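Local coordinates for beta-galactosidase (Bacillus circulans, PDB 4MAD), which probably hydrolyses terminal non-reducing beta-D-galactose residues in beta-D-galactosides, as a family 35 glycoside hydrolase, at residues 42-47 with 562-567; 352-357 with 524-529. One frame throughout, in Å; residues are numbered along the deposited sequence.

In the fold
Both contacts lie where the (beta/alpha)8 barrel meets the C-terminal galactose-binding domain, on the same side of the chain's centre and with their own centres about 12 Å apart. Interaction 1 joins the loop between barrel strand 34-38 and helix 48-58 to the turn after strand 558-561. Interaction 2, nested inside it along the chain, pins the segment leading into strand 357-366 against the start of strand 528-531. These last three strands belong to one antiparallel sheet. Asp527 ties the two together: its OD1 probably accepts hydrogen bonds from Tyr47 OH and Ala563 N of interaction 1. The barrel is thus joined to a sheet built from sequence-distant strands, away from the predicted catalytic residues.

Interaction 1 (42-47 with 562-567); sequences RTVPEY and PAPFLQ
Two turns meet through Val44 and Glu46 on one side and Pro562 and Pro564 on the other, the CA atoms of Glu46 and Pro564 lying 7.2 Å apart; 562-567 includes a short 3-10 turn at 563-565. The contact itself is mostly apolar. Val44 CG1 packs against the ring of Phe565, 3.6 Å from its CE1, and also reaches Pro562 CG; Val44 CG2 lies between Pro562 and Pro564, 4.1 Å from Pro562 CB. Pro562 also lays its CG over one face of the Phe565 ring, displaced toward the rim. The Glu46 side chain passes that of Pro564 in the opposite direction, and a bend at chi2 (86°) folds its carboxylate back so that Glu46 OE1 lies 3.7 Å from Pro564 CB. The Tyr47 ring crosses Pro564 obliquely, with CZ 4.0 Å from Pro564 CD. Tyr47 OH lies 3.5 Å from Ala563 CB, but its hydrogen bond goes to Asp527. Phe565 stacks on His545 at the start of edge strand 545-551, and Pro562 rests on Phe293. The loop just before barrel helix 48-58 is thereby packed against the turn joining strands 558-561 and 569-577 of the galactose-binding domain.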
# COMPACT_ATOMS: atom_id res chain seq x y z
N ARG A 42 2.21 6.67 -4.24
CA ARG A 42 2.40 5.55 -5.13
C ARG A 42 3.15 5.84 -6.45
O ARG A 42 3.30 4.99 -7.23
CB ARG A 42 1.07 4.87 -5.37
CG ARG A 42 0.67 3.99 -4.22
CD ARG A 42 -0.71 3.41 -4.34
NE ARG A 42 -0.87 2.17 -3.63
CZ ARG A 42 -1.92 1.83 -2.88
NH1 ARG A 42 -2.93 2.63 -2.77
NH2 ARG A 42 -1.94 0.64 -2.31
N THR A 43 3.59 7.08 -6.65
CA THR A 43 4.39 7.45 -7.80
C THR A 43 5.54 8.36 -7.35
O THR A 43 5.34 9.15 -6.53
CB THR A 43 3.51 8.11 -8.86
OG1 THR A 43 2.60 7.15 -9.36
CG2 THR A 43 4.35 8.70 -9.95
N VAL A 44 6.71 8.21 -7.89
CA VAL A 44 7.81 9.09 -7.46
C VAL A 44 7.49 10.54 -7.81
O VAL A 44 6.90 10.77 -8.82
CB VAL A 44 9.18 8.72 -8.11
CG1 VAL A 44 9.68 7.42 -7.57
CG2 VAL A 44 9.06 8.69 -9.60
N PRO A 45 7.93 11.50 -7.01
CA PRO A 45 7.51 12.88 -7.20
C PRO A 45 7.89 13.51 -8.54
O PRO A 45 7.19 14.32 -9.06
CB PRO A 45 8.18 13.62 -6.05
CG PRO A 45 8.93 12.69 -5.35
CD PRO A 45 8.63 11.34 -5.75
N GLU A 46 8.98 13.05 -9.11
CA GLU A 46 9.47 13.57 -10.37
C GLU A 46 8.41 13.41 -11.46
O GLU A 46 8.37 14.15 -12.37
CB GLU A 46 10.74 12.85 -10.75
CG GLU A 46 11.87 13.24 -9.87
CD GLU A 46 11.98 12.46 -8.58
OE1 GLU A 46 11.29 11.49 -8.41
OE2 GLU A 46 12.84 12.82 -7.80
N TYR A 47 7.58 12.37 -11.27
CA TYR A 47 6.55 11.99 -12.21
C TYR A 47 5.11 12.47 -11.91
O TYR A 47 4.22 12.27 -12.70
CB TYR A 47 6.59 10.48 -12.45
CG TYR A 47 7.77 9.93 -13.22
CD1 TYR A 47 8.46 10.70 -14.12
CD2 TYR A 47 8.14 8.62 -13.09
CE1 TYR A 47 9.49 10.20 -14.82
CE2 TYR A 47 9.16 8.11 -13.80
CZ TYR A 47 9.85 8.90 -14.66
OH TYR A 47 10.88 8.43 -15.42
N PRO A 562 11.70 3.21 -11.67
CA PRO A 562 11.59 4.56 -12.17
C PRO A 562 12.96 5.16 -12.49
O PRO A 562 13.86 4.99 -11.76
CB PRO A 562 10.96 5.31 -11.00
CG PRO A 562 10.36 4.32 -10.20
CD PRO A 562 11.15 3.11 -10.33
N ALA A 563 13.03 5.96 -13.53
CA ALA A 563 14.32 6.50 -13.91
C ALA A 563 15.02 7.27 -12.79
O ALA A 563 16.21 7.22 -12.69
CB ALA A 563 14.18 7.34 -15.08
N PRO A 564 14.28 7.97 -11.95
CA PRO A 564 14.90 8.80 -10.91
C PRO A 564 15.72 8.03 -9.90
O PRO A 564 16.53 8.60 -9.25
CB PRO A 564 13.72 9.44 -10.26
CG PRO A 564 12.79 9.64 -11.38
CD PRO A 564 12.89 8.38 -12.16
N PHE A 565 15.42 6.76 -9.75
CA PHE A 565 16.16 5.85 -8.94
C PHE A 565 17.59 5.60 -9.48
O PHE A 565 18.46 5.22 -8.77
CB PHE A 565 15.39 4.56 -8.78
CG PHE A 565 14.19 4.64 -7.85
CD1 PHE A 565 13.82 5.80 -7.24
CD2 PHE A 565 13.44 3.53 -7.60
CE1 PHE A 565 12.75 5.84 -6.42
CE2 PHE A 565 12.41 3.57 -6.78
CZ PHE A 565 12.04 4.72 -6.20
N LEU A 566 17.74 5.70 -10.79
CA LEU A 566 18.98 5.54 -11.53
C LEU A 566 19.83 6.83 -11.70
O LEU A 566 19.35 7.91 -11.53
CB LEU A 566 18.70 4.97 -12.92
CG LEU A 566 18.08 3.58 -13.04
CD1 LEU A 566 17.68 3.18 -14.42
CD2 LEU A 566 18.97 2.59 -12.45
N GLN A 567 21.09 6.61 -12.00
CA GLN A 567 22.02 7.67 -12.31
C GLN A 567 22.96 7.27 -13.40
O GLN A 567 23.19 6.11 -13.65
CB GLN A 567 22.78 8.12 -11.09
CG GLN A 567 23.77 7.13 -10.57
CD GLN A 567 24.21 7.49 -9.17
OE1 GLN A 567 23.39 7.62 -8.29
NE2 GLN A 567 25.47 7.67 -8.98

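Interaction 2 (352-357 with 524-529)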
# COMPACT_ATOMS: atom_id res chain seq x y z
N PRO A 352 10.51 7.50 -21.95
CA PRO A 352 11.17 6.37 -22.55
C PRO A 352 11.39 5.21 -21.58
O PRO A 352 11.62 5.43 -20.45
CB PRO A 352 12.51 6.95 -22.95
CG PRO A 352 12.28 8.33 -23.16
CD PRO A 352 11.25 8.74 -22.18
N LYS A 353 11.26 4.01 -22.11
CA LYS A 353 11.62 2.77 -21.43
C LYS A 353 12.81 2.11 -22.14
O LYS A 353 12.83 2.08 -23.31
CB LYS A 353 10.44 1.84 -21.40
CG LYS A 353 9.45 2.18 -20.32
CD LYS A 353 8.15 2.55 -20.80
CE LYS A 353 7.27 3.35 -19.75
NZ LYS A 353 7.77 4.74 -19.32
N ARG A 354 13.77 1.58 -21.40
CA ARG A 354 14.95 0.95 -21.97
C ARG A 354 15.22 -0.40 -21.35
O ARG A 354 14.84 -0.62 -20.23
CB ARG A 354 16.16 1.83 -21.77
CG ARG A 354 16.06 3.14 -22.49
CD ARG A 354 16.05 2.92 -23.96
NE ARG A 354 16.07 4.16 -24.72
CZ ARG A 354 15.01 4.67 -25.29
NH1 ARG A 354 13.88 4.05 -25.20
NH2 ARG A 354 15.09 5.81 -25.93
N LEU A 355 15.82 -1.30 -22.10
CA LEU A 355 16.40 -2.49 -21.52
C LEU A 355 17.82 -2.12 -21.14
O LEU A 355 18.42 -1.37 -21.81
CB LEU A 355 16.56 -3.62 -22.50
CG LEU A 355 15.52 -4.26 -23.33
CD1 LEU A 355 15.39 -3.51 -24.55
CD2 LEU A 355 15.91 -5.61 -23.63
N PHE A 356 18.32 -2.68 -20.07
CA PHE A 356 19.70 -2.49 -19.71
C PHE A 356 20.50 -3.78 -19.65
O PHE A 356 21.64 -3.74 -19.38
CB PHE A 356 19.83 -1.71 -18.43
CG PHE A 356 19.48 -0.25 -18.54
CD1 PHE A 356 20.41 0.67 -18.95
CD2 PHE A 356 18.27 0.21 -18.17
CE1 PHE A 356 20.11 1.95 -19.01
CE2 PHE A 356 17.97 1.51 -18.23
CZ PHE A 356 18.88 2.39 -18.64
N GLY A 357 19.85 -4.90 -19.88
CA GLY A 357 20.52 -6.14 -20.05
C GLY A 357 20.90 -6.81 -18.75
O GLY A 357 20.45 -6.43 -17.72
N LYS A 524 22.32 6.64 -20.03
CA LYS A 524 21.37 7.66 -19.65
C LYS A 524 20.21 7.01 -18.90
O LYS A 524 19.69 6.06 -19.35
CB LYS A 524 20.81 8.26 -20.91
CG LYS A 524 19.82 9.33 -20.70
CD LYS A 524 19.22 9.64 -22.00
CE LYS A 524 18.41 10.87 -21.94
NZ LYS A 524 17.91 11.12 -23.26
N ALA A 525 19.82 7.56 -17.78
CA ALA A 525 18.75 6.96 -17.00
C ALA A 525 17.42 6.91 -17.78
O ALA A 525 17.09 7.84 -18.43
CB ALA A 525 18.58 7.70 -15.80
N ALA A 526 16.71 5.80 -17.71
CA ALA A 526 15.42 5.70 -18.34
C ALA A 526 14.60 4.69 -17.53
O ALA A 526 15.15 3.94 -16.82
CB ALA A 526 15.56 5.22 -19.69
N ASP A 527 13.29 4.68 -17.67
CA ASP A 527 12.48 3.73 -16.93
C ASP A 527 12.83 2.35 -17.40
O ASP A 527 13.18 2.16 -18.47
CB ASP A 527 10.99 3.95 -17.14
CG ASP A 527 10.44 5.15 -16.44
OD1 ASP A 527 11.11 5.78 -15.66
OD2 ASP A 527 9.31 5.45 -16.73
N THR A 528 12.76 1.40 -16.50
CA THR A 528 13.12 0.05 -16.80
C THR A 528 12.48 -0.93 -15.83
O THR A 528 11.89 -0.52 -14.89
CB THR A 528 14.65 -0.17 -16.86
OG1 THR A 528 14.95 -1.44 -17.38
CG2 THR A 528 15.24 -0.05 -15.52
N PHE A 529 12.61 -2.21 -16.12
CA PHE A 529 12.02 -3.24 -15.31
C PHE A 529 12.98 -4.38 -15.06
O PHE A 529 13.64 -4.79 -15.95
CB PHE A 529 10.76 -3.76 -15.95
CG PHE A 529 9.80 -2.69 -16.39
CD1 PHE A 529 8.72 -2.33 -15.62
CD2 PHE A 529 9.96 -2.03 -17.59
CE1 PHE A 529 7.87 -1.38 -16.01
CE2 PHE A 529 9.07 -1.08 -17.96
CZ PHE A 529 8.05 -0.75 -17.15
O HOH W 1 12.88 7.45 -19.28
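A single beta bridge, Lys353 with Asp527, joins two segments whose end-to-end directions are 81° apart, so the backbones pair briefly where they cross. Arg354 N donates a nearly straight bond to Asp527 O (3.0 Å, 164° at the hydrogen), close to the line of the C=O. The return bond from Asp527 N to Pro352 O is weak, and a water spans the same two atoms, donating to Pro352 O at 2.7 Å and accepting from Asp527 N. Alongside the bridge, Lys353 bends at chi2 and chi4 and brings NZ to Asp527 OD2 (3.1 Å), a salt bridge made on the anti side of the carboxylate. NZ is also held by the carbonyl of Ile351, and OD1 of the same aspartate takes Tyr47 OH and Ala563 N; this web probably fixes the carboxylate's rotation. Nearer the backbone, Lys353 CG lies at the edge of the Phe529 ring, 4.0 Å from Phe529 CE2. Arg354 packs its CG on the methyl of Ala526 (CG to CB 3.5 Å), then bends at chi2 (-66°) so that NH1 curls back over the carbonyl of Lys353, above its plane. Phe356 turns its ring edge to the other segment, with Lys524 O, Ala526 O and Thr528 CB near the ring plane; CZ is 3.8 Å from Lys524 O. Thr528 OG1 lies 3.0 Å from Arg354 O and also has Val588 O as a partner. Beyond the crossing, Phe356 and Gly357 both face Phe587 in a classic beta bulge where strand 357-366 begins beside strand 584-588. The Phe356 side chain also packs on Leu520 and Val522 at strand 514-522, while Thr528 pairs with Val561 of edge strand 558-561.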